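Local coordinates for metallo-beta-lactamase domain-containing protein (Enterococcus faecalis, PDB 2AZ4) that is of unknown function but binds two zinc ions in a metallo-beta-lactamase fold and may be an RNA-binding exonuclease, at residues I256-Y261 with V279-N284. Residues are numbered along the deposited sequence; the frame is centred on the assembly and turned at random.
Sequences ITFNGY and VVLEAN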
ATOM      1  N   ILE A 256     -21.640  -9.289  16.058  1.00 17.59           N
ATOM      2  CA  ILE A 256     -20.965  -8.244  15.263  1.00 17.89           C
ATOM      3  C   ILE A 256     -19.594  -8.728  14.804  1.00 16.65           C
ATOM      4  O   ILE A 256     -18.793  -9.177  15.615  1.00 16.13           O
ATOM      5  CB  ILE A 256     -20.769  -6.931  16.041  1.00 17.29           C
ATOM      6  CG1 ILE A 256     -22.088  -6.497  16.712  1.00 19.38           C
ATOM      7  CG2 ILE A 256     -20.229  -5.834  15.079  1.00 18.29           C
ATOM      8  CD1 ILE A 256     -21.939  -5.278  17.615  1.00 18.78           C
ATOM      9  N   THR A 257     -19.334  -8.595  13.509  1.00 16.87           N
ATOM     10  CA  THR A 257     -18.073  -9.022  12.920  1.00 17.32           C
ATOM     11  C   THR A 257     -17.569  -7.928  11.996  1.00 16.82           C
ATOM     12  O   THR A 257     -18.319  -7.016  11.642  1.00 17.22           O
ATOM     13  CB  THR A 257     -18.225 -10.359  12.142  1.00 17.74           C
ATOM     14  OG1 THR A 257     -19.193 -10.197  11.111  1.00 18.09           O
ATOM     15  CG2 THR A 257     -18.691 -11.474  13.069  1.00 18.96           C
ATOM     16  N   PHE A 258     -16.310  -8.015  11.593  1.00 15.91           N
ATOM     17  CA  PHE A 258     -15.748  -7.000  10.733  1.00 15.25           C
ATOM     18  C   PHE A 258     -14.606  -7.602   9.940  1.00 14.97           C
ATOM     19  O   PHE A 258     -14.204  -8.740  10.186  1.00 15.31           O
ATOM     20  CB  PHE A 258     -15.249  -5.812  11.577  1.00 15.22           C
ATOM     21  CG  PHE A 258     -13.924  -6.062  12.256  1.00 15.34           C
ATOM     22  CD1 PHE A 258     -12.771  -5.460  11.782  1.00 14.50           C
ATOM     23  CD2 PHE A 258     -13.832  -6.926  13.349  1.00 17.86           C
ATOM     24  CE1 PHE A 258     -11.538  -5.702  12.397  1.00 17.13           C
ATOM     25  CE2 PHE A 258     -12.599  -7.178  13.972  1.00 17.25           C
ATOM     26  CZ  PHE A 258     -11.464  -6.561  13.499  1.00 18.55           C
ATOM     27  N   ASN A 259     -14.069  -6.826   9.009  1.00 15.03           N
ATOM     28  CA  ASN A 259     -12.793  -7.163   8.387  1.00 16.03           C
ATOM     29  C   ASN A 259     -12.128  -5.896   7.897  1.00 16.48           C
ATOM     30  O   ASN A 259     -12.800  -4.881   7.677  1.00 17.17           O
ATOM     31  CB  ASN A 259     -12.958  -8.203   7.282  1.00 15.05           C
ATOM     32  CG  ASN A 259     -11.620  -8.886   6.885  1.00 15.91           C
ATOM     33  OD1 ASN A 259     -10.623  -8.820   7.597  1.00 18.35           O
ATOM     34  ND2 ASN A 259     -11.621  -9.535   5.749  1.00 16.96           N
ATOM     35  N   GLY A 260     -10.805  -5.942   7.758  1.00 16.47           N
ATOM     36  CA  GLY A 260     -10.064  -4.801   7.266  1.00 16.87           C
ATOM     37  C   GLY A 260      -8.957  -5.336   6.386  1.00 17.09           C
ATOM     38  O   GLY A 260      -8.863  -6.544   6.151  1.00 17.21           O
ATOM     39  N   TYR A 261      -8.114  -4.450   5.894  1.00 16.98           N
ATOM     40  CA  TYR A 261      -7.039  -4.888   5.020  1.00 16.98           C
ATOM     41  C   TYR A 261      -5.787  -5.014   5.878  1.00 16.26           C
ATOM     42  O   TYR A 261      -5.498  -4.107   6.613  1.00 16.74           O
ATOM     43  CB  TYR A 261      -6.856  -3.919   3.849  1.00 17.84           C
ATOM     44  CG  TYR A 261      -5.907  -4.493   2.840  1.00 18.19           C
ATOM     45  CD1 TYR A 261      -6.321  -5.522   1.984  1.00 20.57           C
ATOM     46  CD2 TYR A 261      -4.579  -4.074   2.790  1.00 18.10           C
ATOM     47  CE1 TYR A 261      -5.428  -6.110   1.071  1.00 20.09           C
ATOM     48  CE2 TYR A 261      -3.681  -4.638   1.889  1.00 18.23           C
ATOM     49  CZ  TYR A 261      -4.118  -5.653   1.029  1.00 20.29           C
ATOM     50  OH  TYR A 261      -3.244  -6.224   0.124  1.00 21.12           O
ATOM     51  N   VAL A 279     -12.013  -7.981  21.334  1.00 19.96           N
ATOM     52  CA  VAL A 279     -11.716  -8.239  19.930  1.00 18.91           C
ATOM     53  C   VAL A 279     -11.039  -9.586  19.753  1.00 18.46           C
ATOM     54  O   VAL A 279     -10.167  -9.941  20.547  1.00 18.48           O
ATOM     55  CB  VAL A 279     -10.804  -7.132  19.349  1.00 18.73           C
ATOM     56  CG1 VAL A 279     -10.490  -7.394  17.884  1.00 19.72           C
ATOM     57  CG2 VAL A 279     -11.487  -5.770  19.505  1.00 19.27           C
ATOM     58  N   VAL A 280     -11.441 -10.311  18.696  1.00 17.41           N
ATOM     59  CA  VAL A 280     -10.812 -11.583  18.316  1.00 17.05           C
ATOM     60  C   VAL A 280     -10.449 -11.514  16.832  1.00 16.66           C
ATOM     61  O   VAL A 280     -11.306 -11.278  15.982  1.00 17.68           O
ATOM     62  CB  VAL A 280     -11.743 -12.808  18.606  1.00 16.38           C
ATOM     63  CG1 VAL A 280     -10.998 -14.117  18.417  1.00 15.49           C
ATOM     64  CG2 VAL A 280     -12.286 -12.742  20.017  1.00 15.61           C
ATOM     65  N   LEU A 281      -9.184 -11.708  16.519  1.00 16.88           N
ATOM     66  CA  LEU A 281      -8.739 -11.619  15.123  1.00 17.00           C
ATOM     67  C   LEU A 281      -8.430 -13.010  14.535  1.00 17.96           C
ATOM     68  O   LEU A 281      -8.184 -13.967  15.277  1.00 18.09           O
ATOM     69  CB  LEU A 281      -7.508 -10.702  14.993  1.00 16.64           C
ATOM     70  CG  LEU A 281      -7.580  -9.209  15.406  1.00 16.34           C
ATOM     71  CD1 LEU A 281      -6.284  -8.410  15.139  1.00 12.34           C
ATOM     72  CD2 LEU A 281      -8.756  -8.494  14.738  1.00 13.78           C
ATOM     73  N   GLU A 282      -8.432 -13.107  13.208  1.00 17.38           N
ATOM     74  CA  GLU A 282      -7.927 -14.296  12.548  1.00 17.91           C
ATOM     75  C   GLU A 282      -6.454 -14.406  12.937  1.00 17.06           C
ATOM     76  O   GLU A 282      -5.805 -13.391  13.134  1.00 17.26           O
ATOM     77  CB  GLU A 282      -8.116 -14.164  11.028  1.00 18.26           C
ATOM     78  CG  GLU A 282      -7.639 -15.376  10.231  1.00 19.72           C
ATOM     79  CD  GLU A 282      -6.170 -15.254   9.865  1.00 23.92           C
ATOM     80  OE1 GLU A 282      -5.688 -14.110   9.827  1.00 25.90           O
ATOM     81  OE2 GLU A 282      -5.485 -16.276   9.637  1.00 24.72           O
ATOM     82  N   ALA A 283      -5.928 -15.628  13.048  1.00 16.77           N
ATOM     83  CA  ALA A 283      -4.590 -15.860  13.628  1.00 16.24           C
ATOM     84  C   ALA A 283      -3.421 -15.130  12.966  1.00 16.48           C
ATOM     85  O   ALA A 283      -2.531 -14.617  13.670  1.00 16.55           O
ATOM     86  CB  ALA A 283      -4.295 -17.360  13.767  1.00 15.87           C
ATOM     87  N   ASN A 284      -3.413 -15.077  11.637  1.00 16.99           N
ATOM     88  CA  ASN A 284      -2.306 -14.452  10.890  1.00 16.79           C
ATOM     89  C   ASN A 284      -2.307 -12.960  11.110  1.00 16.26           C
ATOM     90  O   ASN A 284      -1.252 -12.338  11.165  1.00 16.93           O
ATOM     91  CB  ASN A 284      -2.367 -14.785   9.384  1.00 16.61           C
ATOM     92  CG  ASN A 284      -2.053 -16.262   9.098  1.00 17.91           C
ATOM     93  OD1 ASN A 284      -0.905 -16.672   9.110  1.00 19.21           O
ATOM     94  ND2 ASN A 284      -3.079 -17.050   8.846  1.00 19.10           N
TER
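The ring of Phe258 meets the side chains of Leu281 and Val279 in a small, buried, purely apolar contact between two strands of a six-stranded parallel sheet. Strands 256-260 and 278-282 are not neighbours: strand 328-331 runs between them, so no hydrogen bond joins the two segments, and they meet through the ends of side chains on one side of the sheet, past the intervening strand. Phenylalanine suits this place because its ring carries the contact well away from its own backbone. With CG lying between the backbone N and the carbonyl carbon (chi1 78°), the far end of the ring comes close to the second strand. Phe258 CZ touches CD2 of Leu281 at 3.6 Å, the methyl lying at the ring edge near its plane. Leucine fits because its branch point lies one carbon further out than that of valine, letting one methyl reach the ring. Val279, branched at CB, keeps close to its strand and only grazes the ring obliquely, its CG1 4.4 Å from Phe258 CE2.

Just past the contact, strand 278-282 passes directly into helix 283-293, and Glu282 caps it. Glu282 OE2 accepts from Asn284 N at 3.1 Å, from above the carboxylate plane, and on its syn side from Asn284 ND2 at 2.6 Å.

Backbone bonds with Trp330 and Val332 hold Phe258 to the intervening strand, and the Gln331 side chain adds bonds to Asn259 OD1 and Glu282 N. Helix 265-274 completes a beta-alpha-beta crossover between the two strands, and the contact lies in the core between sheet and helix, away from the zinc site: Ile271 packs against Phe258, Ile272 against Val279, and Phe268 with Ile272 against Leu281, while Ile346 of strand 344-348 borders Phe258.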